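Local coordinates for multiple PDZ domain protein (Mus musculus, PDB 4XH7) that probably acts in signalling as a scaffold, its PDZ domain binding short C-terminal peptide tails of partner proteins, at residues 30-35 / 99-104; 79-84 / 95-100. All blocks are in the same frame, centred on the assembly; numbering follows the deposited sequence.

Contact 1 (30-35 / 99-104); sequences VAHVSK and LPIDVT
The His32 imidazole meets Thr104 with its edge. Its CD2 lies 3.4 Å from Thr104 OG1, which sits near the ring plane, and the two side chains run side by side. The Asp102 carboxylate is the second flat group. Ser34 OG donates to its OD1 over 3.0 Å, nearly along the C-O axis. Both pairs are non-hydrogen-bonded pairs of an antiparallel ladder that joins the first and last strands of the PDZ fold, 26-34 and 102-110. Between them Val33 and Val103 form a hydrogen-bonded pair. Val33 N reaches Val103 O at 2.8 Å with an N-H...O angle of 175°, and Val103 N returns the bond to Val33 O. Val33 and Val103 share one face of the sheet, where Val33 also touches helix 63-67. On the face of His32 and Thr104, Val30 and Thr104 pack against helix 5-22. Just past the ladder, Lys35 N donates to Ile101 O at 2.8 Å. Lys35 CD lies 3.5 Å from Pro100 O; the bend at chi3 (55°) then carries CE and NZ on toward Leu99. Lys35 NZ bonds Leu99 O at 2.8 Å, coming from above the carbonyl plane, 46° out of it.

Contact 2 (79-84 / 95-100); sequences VNGINL and ILKELP
The Asn80 amide touches the Pro100 ring through ND2, which lies 3.5 Å from Pro100 CG, with CD almost as near. ND2 also donates a hydrogen bond to Asp102 O, just beyond 95-100. Asn80 OD1 accepts from Thr104 N, so both ends of the amide are bonded to strand 102-110 and its rotation is probably fixed. Asn80 occupies the first inner position of a type I' turn from Val79 to Ile82, with Gly81 at the second; both have positive phi. The turn is closed by Ile82 N bonding Val79 O at 2.8 Å and by the return bond from Val79 N to Ile82 O.

The rest of the contact is apolar. With Val79 CG1 anti to the carbonyl carbon (chi1 -76°), CG2 falls between the backbone N and the carbonyl carbon. Val79 CG2 lies 3.6 Å from Ile95 CG2 and 4.0 Å from Leu99 CD2. The other branch, Val79 CG1, touches Leu96 CD2, the two side chains crossing at about a right angle. Ile95 fits between three side chains of 79-84. Ile95 and Ile82 slide past each other in opposite directions, with Ile95 CD1 3.7 Å from Ile82 CG2, and Leu84 CD2 lies 3.9 Å from Ile95 CG2. An alanine here lacks CG1, CG2 and CD1, and a gap would probably open between Val79, Ile82 and Leu84, with Ile82 losing its apolar partner on the helix. Asn83 turns its side chain elsewhere, with ND2 bonded to Glu87 OE1 and Leu85 O. The arrangement is that of the PDZ domain, in which a short hairpin, here 75-79 with 82-83, packs against the C-terminal end of helix 89-97, the second canonical helix of the fold.

In the fold
Contacts 1 and 2 share Leu99 and Pro100, the link between helix 89-97 and strand 102-110. Their centres are about 9 Å apart. Lys35 holds the backbone of this link, while the side chains of Leu99 and Pro100 touch Asn80. Asn80 joins the two contacts directly, with OD1 2.7 Å from Thr104 N and ND2 3.2 Å from Asp102 O. Strand 102-110 is thus paired with strand 26-34 along one edge and with strand 75-79 along the other, where Asn80 adds its side-chain bonds at the strand's start. In PDZ domains the peptide groove runs between strand 44-49 and helix 89-97, so contact 2 lies at the C-terminal end of the helix that, by analogy with other PDZ domains, forms one groove wall.

Contact 1 (30-35 / 99-104)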
ATOM      1  N   VAL A  30       0.081   5.890  -4.525  1.00 19.91           N
ATOM      2  CA  VAL A  30       0.439   4.625  -5.174  1.00 21.60           C
ATOM      3  C   VAL A  30       1.946   4.428  -5.122  1.00 24.90           C
ATOM      4  O   VAL A  30       2.706   5.332  -5.488  1.00 25.32           O
ATOM      5  CB  VAL A  30      -0.069   4.583  -6.637  1.00 24.25           C
ATOM      6  CG1 VAL A  30       0.401   3.313  -7.361  1.00 26.51           C
ATOM      7  CG2 VAL A  30      -1.582   4.593  -6.629  1.00 23.13           C
ATOM      8  N   ALA A  31       2.395   3.259  -4.658  1.00 21.76           N
ATOM      9  CA  ALA A  31       3.838   2.986  -4.621  1.00 21.78           C
ATOM     10  C   ALA A  31       4.155   1.757  -5.449  1.00 24.67           C
ATOM     11  O   ALA A  31       3.483   0.747  -5.331  1.00 26.49           O
ATOM     12  CB  ALA A  31       4.317   2.787  -3.193  1.00 24.22           C
ATOM     13  N   HIS A  32       5.190   1.846  -6.282  1.00 24.98           N
ATOM     14  CA  HIS A  32       5.655   0.667  -7.004  1.00 27.23           C
ATOM     15  C   HIS A  32       6.878   0.148  -6.284  1.00 24.90           C
ATOM     16  O   HIS A  32       7.905   0.851  -6.150  1.00 27.62           O
ATOM     17  CB  HIS A  32       5.946   1.014  -8.464  1.00 26.59           C
ATOM     18  CG  HIS A  32       4.741   1.511  -9.185  1.00 30.69           C
ATOM     19  ND1 HIS A  32       4.503   2.851  -9.396  1.00 41.06           N
ATOM     20  CD2 HIS A  32       3.677   0.852  -9.700  1.00 41.24           C
ATOM     21  CE1 HIS A  32       3.350   2.998 -10.026  1.00 37.54           C
ATOM     22  NE2 HIS A  32       2.824   1.800 -10.217  1.00 39.43           N
ATOM     23  N   VAL A  33       6.755  -1.067  -5.777  1.00 23.22           N
ATOM     24  CA  VAL A  33       7.766  -1.630  -4.903  1.00 22.51           C
ATOM     25  C   VAL A  33       8.330  -2.871  -5.575  1.00 24.50           C
ATOM     26  O   VAL A  33       7.589  -3.604  -6.225  1.00 28.22           O
ATOM     27  CB  VAL A  33       7.140  -1.989  -3.526  1.00 23.64           C
ATOM     28  CG1 VAL A  33       8.129  -2.713  -2.610  1.00 22.90           C
ATOM     29  CG2 VAL A  33       6.664  -0.722  -2.830  1.00 23.81           C
ATOM     30  N   SER A  34       9.633  -3.093  -5.435  1.00 24.35           N
ATOM     31  CA  SER A  34      10.241  -4.348  -5.873  1.00 26.98           C
ATOM     32  C   SER A  34      10.934  -5.025  -4.714  1.00 25.93           C
ATOM     33  O   SER A  34      11.839  -4.447  -4.100  1.00 26.69           O
ATOM     34  CB  SER A  34      11.241  -4.094  -7.001  1.00 34.42           C
ATOM     35  OG  SER A  34      10.535  -3.679  -8.158  1.00 40.01           O
ATOM     36  N   LYS A  35      10.465  -6.218  -4.380  1.00 29.20           N
ATOM     37  CA  LYS A  35      11.088  -6.975  -3.310  1.00 30.09           C
ATOM     38  C   LYS A  35      12.472  -7.425  -3.764  1.00 33.41           C
ATOM     39  O   LYS A  35      12.734  -7.520  -4.958  1.00 33.19           O
ATOM     40  CB  LYS A  35      10.219  -8.158  -2.916  1.00 30.51           C
ATOM     41  CG  LYS A  35       9.031  -7.744  -2.074  1.00 32.51           C
ATOM     42  CD  LYS A  35       7.863  -8.698  -2.201  1.00 43.22           C
ATOM     43  CE  LYS A  35       8.257 -10.102  -1.879  1.00 45.86           C
ATOM     44  NZ  LYS A  35       7.078 -10.976  -1.801  1.00 44.99           N
ATOM     45  N   LEU A  99       2.656 -12.115  -2.066  1.00 28.26           N
ATOM     46  CA  LEU A  99       2.948 -11.200  -3.164  1.00 28.79           C
ATOM     47  C   LEU A  99       4.175 -11.648  -3.963  1.00 26.68           C
ATOM     48  O   LEU A  99       5.145 -12.135  -3.396  1.00 30.41           O
ATOM     49  CB  LEU A  99       3.185  -9.784  -2.622  1.00 27.94           C
ATOM     50  CG  LEU A  99       1.884  -9.127  -2.165  1.00 26.27           C
ATOM     51  CD1 LEU A  99       2.222  -7.861  -1.435  1.00 29.13           C
ATOM     52  CD2 LEU A  99       0.989  -8.850  -3.377  1.00 25.71           C
ATOM     53  N   PRO A 100       4.128 -11.450  -5.287  1.00 26.31           N
ATOM     54  CA  PRO A 100       5.316 -11.637  -6.130  1.00 31.44           C
ATOM     55  C   PRO A 100       6.347 -10.529  -5.928  1.00 32.70           C
ATOM     56  O   PRO A 100       6.141  -9.630  -5.112  1.00 31.22           O
ATOM     57  CB  PRO A 100       4.734 -11.574  -7.532  1.00 26.22           C
ATOM     58  CG  PRO A 100       3.657 -10.523  -7.393  1.00 30.48           C
ATOM     59  CD  PRO A 100       2.996 -10.899  -6.060  1.00 28.91           C
ATOM     60  N   ILE A 101       7.459 -10.583  -6.659  1.00 33.57           N
ATOM     61  CA  ILE A 101       8.514  -9.588  -6.533  1.00 30.70           C
ATOM     62  C   ILE A 101       8.063  -8.142  -6.765  1.00 31.46           C
ATOM     63  O   ILE A 101       8.434  -7.235  -6.010  1.00 33.14           O
ATOM     64  CB  ILE A 101       9.648  -9.910  -7.528  1.00 35.14           C
ATOM     65  CG1 ILE A 101      10.378 -11.143  -7.049  1.00 41.85           C
ATOM     66  CG2 ILE A 101      10.599  -8.737  -7.663  1.00 39.88           C
ATOM     67  CD1 ILE A 101      11.098 -10.886  -5.803  1.00 45.38           C
ATOM     68  N   ASP A 102       7.274  -7.935  -7.815  1.00 28.83           N
ATOM     69  CA  ASP A 102       6.827  -6.598  -8.184  1.00 30.34           C
ATOM     70  C   ASP A 102       5.452  -6.320  -7.603  1.00 28.15           C
ATOM     71  O   ASP A 102       4.511  -7.053  -7.878  1.00 25.83           O
ATOM     72  CB  ASP A 102       6.807  -6.447  -9.704  1.00 34.79           C
ATOM     73  CG  ASP A 102       8.210  -6.455 -10.307  1.00 50.05           C
ATOM     74  OD1 ASP A 102       9.137  -5.865  -9.697  1.00 45.77           O
ATOM     75  OD2 ASP A 102       8.384  -7.063 -11.386  1.00 69.98           O
ATOM     76  N   VAL A 103       5.337  -5.238  -6.836  1.00 23.81           N
ATOM     77  CA  VAL A 103       4.109  -4.962  -6.105  1.00 24.46           C
ATOM     78  C   VAL A 103       3.651  -3.535  -6.345  1.00 24.74           C
ATOM     79  O   VAL A 103       4.447  -2.603  -6.254  1.00 27.57           O
ATOM     80  CB  VAL A 103       4.304  -5.161  -4.587  1.00 27.11           C
ATOM     81  CG1 VAL A 103       2.988  -4.897  -3.849  1.00 31.24           C
ATOM     82  CG2 VAL A 103       4.801  -6.585  -4.320  1.00 26.41           C
ATOM     83  N   THR A 104       2.385  -3.361  -6.660  1.00 23.02           N
ATOM     84  CA  THR A 104       1.809  -2.030  -6.700  1.00 22.63           C
ATOM     85  C   THR A 104       0.949  -1.864  -5.463  1.00 24.21           C
ATOM     86  O   THR A 104      -0.030  -2.579  -5.316  1.00 24.45           O
ATOM     87  CB  THR A 104       0.952  -1.844  -7.966  1.00 27.75           C
ATOM     88  OG1 THR A 104       1.824  -1.964  -9.104  1.00 29.92           O
ATOM     89  CG2 THR A 104       0.278  -0.446  -7.973  1.00 25.69           C
TER

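Contact 2 (79-84 / 95-100)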
ATOM      1  N   VAL A  79      -3.234  -4.176  -2.785  1.00 18.78           N
ATOM      2  CA  VAL A  79      -1.885  -4.534  -3.299  1.00 18.88           C
ATOM      3  C   VAL A  79      -2.108  -5.396  -4.530  1.00 24.33           C
ATOM      4  O   VAL A  79      -2.883  -6.360  -4.450  1.00 22.46           O
ATOM      5  CB  VAL A  79      -1.005  -5.323  -2.287  1.00 21.52           C
ATOM      6  CG1 VAL A  79      -0.438  -4.406  -1.216  1.00 27.92           C
ATOM      7  CG2 VAL A  79      -1.770  -6.469  -1.625  1.00 20.28           C
ATOM      8  N   ASN A  80      -1.462  -5.062  -5.646  1.00 23.35           N
ATOM      9  CA  ASN A  80      -1.648  -5.817  -6.898  1.00 24.39           C
ATOM     10  C   ASN A  80      -3.120  -6.160  -7.201  1.00 27.05           C
ATOM     11  O   ASN A  80      -3.456  -7.307  -7.566  1.00 26.70           O
ATOM     12  CB  ASN A  80      -0.813  -7.091  -6.856  1.00 25.90           C
ATOM     13  CG  ASN A  80       0.646  -6.797  -7.057  1.00 28.85           C
ATOM     14  OD1 ASN A  80       1.028  -5.625  -7.178  1.00 29.28           O
ATOM     15  ND2 ASN A  80       1.474  -7.836  -7.120  1.00 24.43           N
ATOM     16  N   GLY A  81      -3.980  -5.165  -7.025  1.00 24.18           N
ATOM     17  CA  GLY A  81      -5.396  -5.308  -7.321  1.00 25.81           C
ATOM     18  C   GLY A  81      -6.245  -6.013  -6.283  1.00 26.62           C
ATOM     19  O   GLY A  81      -7.466  -6.077  -6.437  1.00 30.95           O
ATOM     20  N   ILE A  82      -5.614  -6.523  -5.227  1.00 20.83           N
ATOM     21  CA  ILE A  82      -6.308  -7.249  -4.165  1.00 20.03           C
ATOM     22  C   ILE A  82      -6.665  -6.302  -3.009  1.00 21.15           C
ATOM     23  O   ILE A  82      -5.797  -5.609  -2.448  1.00 22.12           O
ATOM     24  CB  ILE A  82      -5.431  -8.380  -3.625  1.00 25.90           C
ATOM     25  CG1 ILE A  82      -5.010  -9.329  -4.762  1.00 27.75           C
ATOM     26  CG2 ILE A  82      -6.120  -9.116  -2.476  1.00 21.82           C
ATOM     27  CD1 ILE A  82      -3.814 -10.190  -4.420  1.00 34.81           C
ATOM     28  N   ASN A  83      -7.931  -6.268  -2.645  1.00 23.28           N
ATOM     29  CA  ASN A  83      -8.380  -5.367  -1.590  1.00 21.82           C
ATOM     30  C   ASN A  83      -7.836  -5.729  -0.219  1.00 21.93           C
ATOM     31  O   ASN A  83      -7.829  -6.909   0.156  1.00 21.40           O
ATOM     32  CB  ASN A  83      -9.911  -5.380  -1.505  1.00 24.12           C
ATOM     33  CG  ASN A  83     -10.416  -4.491  -0.398  1.00 23.87           C
ATOM     34  OD1 ASN A  83     -10.302  -3.283  -0.505  1.00 25.45           O
ATOM     35  ND2 ASN A  83     -10.921  -5.078   0.702  1.00 21.31           N
ATOM     36  N   LEU A  84      -7.409  -4.714   0.540  1.00 19.71           N
ATOM     37  CA  LEU A  84      -7.030  -4.931   1.918  1.00 18.63           C
ATOM     38  C   LEU A  84      -7.937  -4.194   2.898  1.00 18.31           C
ATOM     39  O   LEU A  84      -8.025  -4.578   4.070  1.00 20.80           O
ATOM     40  CB  LEU A  84      -5.566  -4.493   2.143  1.00 19.98           C
ATOM     41  CG  LEU A  84      -4.514  -5.193   1.291  1.00 17.92           C
ATOM     42  CD1 LEU A  84      -3.153  -4.486   1.484  1.00 20.38           C
ATOM     43  CD2 LEU A  84      -4.432  -6.646   1.670  1.00 22.14           C
ATOM     44  N   ILE A  95      -2.276 -12.231   2.383  1.00 22.75           N
ATOM     45  CA  ILE A  95      -2.182 -11.580   1.076  1.00 24.92           C
ATOM     46  C   ILE A  95      -0.778 -10.959   0.889  1.00 29.05           C
ATOM     47  O   ILE A  95      -0.146 -11.142  -0.155  1.00 29.38           O
ATOM     48  CB  ILE A  95      -3.278 -10.503   0.902  1.00 22.26           C
ATOM     49  CG1 ILE A  95      -4.665 -11.158   0.697  1.00 24.38           C
ATOM     50  CG2 ILE A  95      -2.947  -9.620  -0.321  1.00 25.86           C
ATOM     51  CD1 ILE A  95      -5.889 -10.250   0.991  1.00 22.79           C
ATOM     52  N   LEU A  96      -0.266 -10.229   1.884  1.00 22.44           N
ATOM     53  CA  LEU A  96       1.055  -9.606   1.757  1.00 23.83           C
ATOM     54  C   LEU A  96       2.149 -10.670   1.582  1.00 29.41           C
ATOM     55  O   LEU A  96       3.090 -10.500   0.795  1.00 28.46           O
ATOM     56  CB  LEU A  96       1.369  -8.724   2.974  1.00 24.33           C
ATOM     57  CG  LEU A  96       0.407  -7.539   3.120  1.00 22.26           C
ATOM     58  CD1 LEU A  96       0.645  -6.838   4.442  1.00 25.23           C
ATOM     59  CD2 LEU A  96       0.561  -6.537   1.969  1.00 22.95           C
ATOM     60  N   LYS A  97       2.031 -11.772   2.314  1.00 26.26           N
ATOM     61  CA  LYS A  97       3.075 -12.817   2.238  1.00 25.58           C
ATOM     62  C   LYS A  97       3.168 -13.453   0.862  1.00 30.64           C
ATOM     63  O   LYS A  97       4.241 -13.897   0.446  1.00 38.13           O
ATOM     64  CB  LYS A  97       2.816 -13.915   3.277  1.00 33.94           C
ATOM     65  CG  LYS A  97       3.216 -13.514   4.681  1.00 37.45           C
ATOM     66  N   GLU A  98       2.052 -13.528   0.165  1.00 29.04           N
ATOM     67  CA  GLU A  98       1.964 -14.233  -1.108  1.00 28.97           C
ATOM     68  C   GLU A  98       2.284 -13.364  -2.312  1.00 30.03           C
ATOM     69  O   GLU A  98       2.142 -13.804  -3.455  1.00 32.76           O
ATOM     70  CB  GLU A  98       0.562 -14.815  -1.289  1.00 34.51           C
ATOM     71  CG  GLU A  98       0.231 -15.952  -0.322  1.00 42.05           C
ATOM     72  N   LEU A  99       2.656 -12.115  -2.066  1.00 28.26           N
ATOM     73  CA  LEU A  99       2.948 -11.200  -3.164  1.00 28.79           C
ATOM     74  C   LEU A  99       4.175 -11.648  -3.963  1.00 26.68           C
ATOM     75  O   LEU A  99       5.145 -12.135  -3.396  1.00 30.41           O
ATOM     76  CB  LEU A  99       3.185  -9.784  -2.622  1.00 27.94           C
ATOM     77  CG  LEU A  99       1.884  -9.127  -2.165  1.00 26.27           C
ATOM     78  CD1 LEU A  99       2.222  -7.861  -1.435  1.00 29.13           C
ATOM     79  CD2 LEU A  99       0.989  -8.850  -3.377  1.00 25.71           C
ATOM     80  N   PRO A 100       4.128 -11.450  -5.287  1.00 26.31           N
ATOM     81  CA  PRO A 100       5.316 -11.637  -6.130  1.00 31.44           C
ATOM     82  C   PRO A 100       6.347 -10.529  -5.928  1.00 32.70           C
ATOM     83  O   PRO A 100       6.141  -9.630  -5.112  1.00 31.22           O
ATOM     84  CB  PRO A 100       4.734 -11.574  -7.532  1.00 26.22           C
ATOM     85  CG  PRO A 100       3.657 -10.523  -7.393  1.00 30.48           C
ATOM     86  CD  PRO A 100       2.996 -10.899  -6.060  1.00 28.91           C
TER